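Local coordinates for extracellular solute-binding protein, family 1 (Trichodesmium erythraeum IMS101, PDB 6G7P) that binds ferric iron, probably as the extracytoplasmic solute-binding component of an iron uptake system, at residues S99-V104 against N195-A200. Numbering follows the deposited sequence.
Sequences SKRARV and NSYYLA. With FE (Fe (III) ion), chain C.
Arg101 bends at chi2 and chi3, and Tyr197 has CG between its backbone N and carbonyl carbon (chi1 60°). The two side chains meet here. CE2 of Tyr197 lies over the centre of the Arg101 guanidinium, 3.3 Å from Arg101 CZ, with the planes 43° apart. CB of Arg101 meets the same ring at its edge. Arg101 NH1 donates to a water on the iron and also forms a salt bridge with Glu270. The iron is held by Tyr197 OH at 2.0 Å, Tyr198 OH, Tyr141 and three waters. Such a tyrosine-rich site fits a ferric-binding protein of the periplasmic binding protein fold. Asn195 ND2 donates to Tyr197 OH at 3.1 Å, in the amide plane, which probably helps to position this ligand. Asn195 OD1 takes a weak bond from Arg103 NH1 at 2.9 Å, at the guanidinium edge. Asp177 and Asn142 also bind that guanidinium. Arg103 and Asn195 form an antiparallel non-hydrogen-bonded pair where strand 96-108 meets the end of strand 191-195, and helix 196-204 starts from it. Ser196 N donates to Ala102 O at 2.9 Å, and Ala102 N returns a nearly straight bond (174°) to Ser196 OG at 3.2 Å.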
ATOM      1  N   SER A  99      -6.688  -3.964  -4.186  1.00 11.04           N
ATOM      2  CA  SER A  99      -6.751  -2.518  -4.454  1.00 11.95           C
ATOM      3  C   SER A  99      -5.328  -2.006  -4.442  1.00 12.34           C
ATOM      4  O   SER A  99      -4.414  -2.665  -3.948  1.00 11.86           O
ATOM      5  CB  SER A  99      -7.628  -1.734  -3.462  1.00 12.96           C
ATOM      6  OG  SER A  99      -7.106  -1.729  -2.125  1.00 12.96           O
ATOM      7  N   LYS A 100      -5.138  -0.809  -4.964  1.00 11.75           N
ATOM      8  CA  LYS A 100      -3.820  -0.232  -5.223  1.00 13.14           C
ATOM      9  C   LYS A 100      -3.706   1.142  -4.612  1.00 11.84           C
ATOM     10  O   LYS A 100      -4.646   1.952  -4.675  1.00 11.65           O
ATOM     11  CB  LYS A 100      -3.703  -0.128  -6.780  1.00 14.76           C
ATOM     12  CG  LYS A 100      -2.493   0.549  -7.342  1.00 19.10           C
ATOM     13  CD  LYS A 100      -2.501   0.315  -8.870  1.00 17.36           C
ATOM     14  CE  LYS A 100      -3.621   1.095  -9.597  1.00 19.85           C
ATOM     15  NZ  LYS A 100      -3.375   0.965 -11.068  1.00 17.02           N
ATOM     16  N   ARG A 101      -2.519   1.420  -4.049  1.00 10.81           N
ATOM     17  CA  ARG A 101      -2.158   2.749  -3.532  1.00 11.56           C
ATOM     18  C   ARG A 101      -0.886   3.185  -4.204  1.00 10.66           C
ATOM     19  O   ARG A 101      -0.108   2.379  -4.683  1.00 11.18           O
ATOM     20  CB  ARG A 101      -2.044   2.751  -2.017  1.00 11.93           C
ATOM     21  CG  ARG A 101      -0.996   1.751  -1.412  1.00 10.90           C
ATOM     22  CD  ARG A 101      -1.531   0.337  -1.033  1.00 11.02           C
ATOM     23  NE  ARG A 101      -2.639   0.402  -0.046  1.00 11.06           N
ATOM     24  CZ  ARG A 101      -2.501   0.646   1.226  1.00 12.33           C
ATOM     25  NH1 ARG A 101      -3.577   0.704   2.013  1.00 12.57           N
ATOM     26  NH2 ARG A 101      -1.332   0.831   1.756  1.00 12.23           N
ATOM     27  N   ALA A 102      -0.644   4.467  -4.254  1.00 10.62           N
ATOM     28  CA  ALA A 102       0.638   5.011  -4.763  1.00 11.44           C
ATOM     29  C   ALA A 102       1.357   5.766  -3.662  1.00 10.02           C
ATOM     30  O   ALA A 102       0.715   6.473  -2.900  1.00 11.34           O
ATOM     31  CB  ALA A 102       0.327   5.921  -5.934  1.00 12.39           C
ATOM     32  N   ARG A 103       2.663   5.642  -3.588  1.00 10.03           N
ATOM     33  CA  ARG A 103       3.476   6.406  -2.605  1.00 10.48           C
ATOM     34  C   ARG A 103       4.016   7.601  -3.381  1.00 10.93           C
ATOM     35  O   ARG A 103       4.844   7.473  -4.281  1.00 11.31           O
ATOM     36  CB  ARG A 103       4.538   5.556  -1.898  1.00 10.41           C
ATOM     37  CG  ARG A 103       5.065   6.236  -0.664  1.00 11.38           C
ATOM     38  CD  ARG A 103       5.513   5.234   0.401  1.00 11.40           C
ATOM     39  NE  ARG A 103       5.827   5.813   1.686  1.00 11.31           N
ATOM     40  CZ  ARG A 103       4.914   6.276   2.559  1.00 10.75           C
ATOM     41  NH1 ARG A 103       3.640   6.160   2.288  1.00 10.73           N
ATOM     42  NH2 ARG A 103       5.289   6.779   3.719  1.00 12.01           N
ATOM     43  N   VAL A 104       3.493   8.780  -3.041  1.00 10.14           N
ATOM     44  CA  VAL A 104       3.586   9.974  -3.879  1.00 10.25           C
ATOM     45  C   VAL A 104       4.238  11.088  -3.143  1.00 10.95           C
ATOM     46  O   VAL A 104       4.444  11.036  -1.908  1.00 11.04           O
ATOM     47  CB  VAL A 104       2.210  10.382  -4.371  1.00 11.41           C
ATOM     48  CG1 VAL A 104       1.568   9.286  -5.153  1.00 12.32           C
ATOM     49  CG2 VAL A 104       1.317  10.810  -3.214  1.00 12.03           C
ATOM     50  N   ASN A 195       1.062   7.925   1.198  1.00 10.98           N
ATOM     51  CA  ASN A 195       0.219   7.199   0.292  1.00 10.47           C
ATOM     52  C   ASN A 195      -0.914   8.109  -0.173  1.00 10.89           C
ATOM     53  O   ASN A 195      -1.504   8.878   0.582  1.00 11.35           O
ATOM     54  CB  ASN A 195      -0.323   5.903   0.900  1.00 10.23           C
ATOM     55  CG  ASN A 195       0.736   4.834   1.094  1.00 11.21           C
ATOM     56  OD1 ASN A 195       1.810   4.888   0.458  1.00 11.07           O
ATOM     57  ND2 ASN A 195       0.430   3.861   1.940  1.00 12.13           N
ATOM     58  N   SER A 196      -1.299   7.892  -1.439  1.00 11.32           N
ATOM     59  CA  SER A 196      -2.278   8.655  -2.122  1.00 11.19           C
ATOM     60  C   SER A 196      -3.620   8.762  -1.357  1.00 11.21           C
ATOM     61  O   SER A 196      -4.235   9.852  -1.291  1.00 12.41           O
ATOM     62  CB  SER A 196      -2.480   8.050  -3.504  1.00 10.57           C
ATOM     63  OG  SER A 196      -2.792   6.628  -3.422  1.00 12.31           O
ATOM     64  N   TYR A 197      -4.088   7.645  -0.813  1.00 11.79           N
ATOM     65  CA  TYR A 197      -5.406   7.622  -0.169  1.00 11.74           C
ATOM     66  C   TYR A 197      -5.511   8.483   1.080  1.00 12.60           C
ATOM     67  O   TYR A 197      -6.601   8.835   1.474  1.00 14.23           O
ATOM     68  CB  TYR A 197      -5.844   6.169   0.112  1.00 13.00           C
ATOM     69  CG  TYR A 197      -4.912   5.414   1.002  1.00 11.74           C
ATOM     70  CD1 TYR A 197      -4.993   5.487   2.358  1.00 12.18           C
ATOM     71  CD2 TYR A 197      -3.907   4.597   0.475  1.00 11.87           C
ATOM     72  CE1 TYR A 197      -4.122   4.749   3.156  1.00 12.00           C
ATOM     73  CE2 TYR A 197      -2.998   3.932   1.250  1.00 11.71           C
ATOM     74  CZ  TYR A 197      -3.103   4.011   2.617  1.00 12.72           C
ATOM     75  OH  TYR A 197      -2.200   3.381   3.428  1.00 13.01           O
ATOM     76  N   TYR A 198      -4.388   8.817   1.726  1.00 11.98           N
ATOM     77  CA  TYR A 198      -4.472   9.687   2.917  1.00 12.36           C
ATOM     78  C   TYR A 198      -4.860  11.112   2.531  1.00 13.48           C
ATOM     79  O   TYR A 198      -5.506  11.797   3.325  1.00 13.58           O
ATOM     80  CB  TYR A 198      -3.140   9.670   3.683  1.00 11.98           C
ATOM     81  CG  TYR A 198      -2.854   8.363   4.381  1.00 11.85           C
ATOM     82  CD1 TYR A 198      -3.666   7.883   5.379  1.00 12.31           C
ATOM     83  CD2 TYR A 198      -1.793   7.560   3.999  1.00 13.28           C
ATOM     84  CE1 TYR A 198      -3.397   6.681   5.972  1.00 13.03           C
ATOM     85  CE2 TYR A 198      -1.517   6.375   4.595  1.00 13.04           C
ATOM     86  CZ  TYR A 198      -2.331   5.948   5.603  1.00 14.31           C
ATOM     87  OH  TYR A 198      -2.112   4.729   6.176  1.00 15.54           O
ATOM     88  N   LEU A 199      -4.435  11.607   1.355  1.00 11.80           N
ATOM     89  CA  LEU A 199      -4.890  12.945   0.905  1.00 13.58           C
ATOM     90  C   LEU A 199      -6.392  12.879   0.557  1.00 12.08           C
ATOM     91  O   LEU A 199      -7.188  13.736   0.991  1.00 11.70           O
ATOM     92  CB  LEU A 199      -4.066  13.486  -0.229  1.00 13.18           C
ATOM     93  CG  LEU A 199      -4.433  14.893  -0.674  1.00 14.07           C
ATOM     94  CD1 LEU A 199      -4.256  15.917   0.432  1.00 14.85           C
ATOM     95  CD2 LEU A 199      -3.628  15.276  -1.906  1.00 14.09           C
ATOM     96  N   ALA A 200      -6.811  11.837  -0.135  1.00 12.15           N
ATOM     97  CA  ALA A 200      -8.216  11.648  -0.452  1.00 13.46           C
ATOM     98  C   ALA A 200      -9.077  11.566   0.790  1.00 14.73           C
ATOM     99  O   ALA A 200     -10.176  12.119   0.859  1.00 13.87           O
ATOM    100  CB  ALA A 200      -8.343  10.367  -1.248  1.00 13.36           C
TER
HETATM  101 FE    FE C 401      -2.385   2.931   5.358  1.00 14.63          FE
HETATM  102  O   HOH W   1      -3.752   1.490   4.749  1.00 20.40           O
HETATM  103  O   HOH W   2      -2.981   2.180   7.288  1.00 27.55           O
HETATM  104  O   HOH W   3      -4.559   3.406   6.194  1.00 36.19           O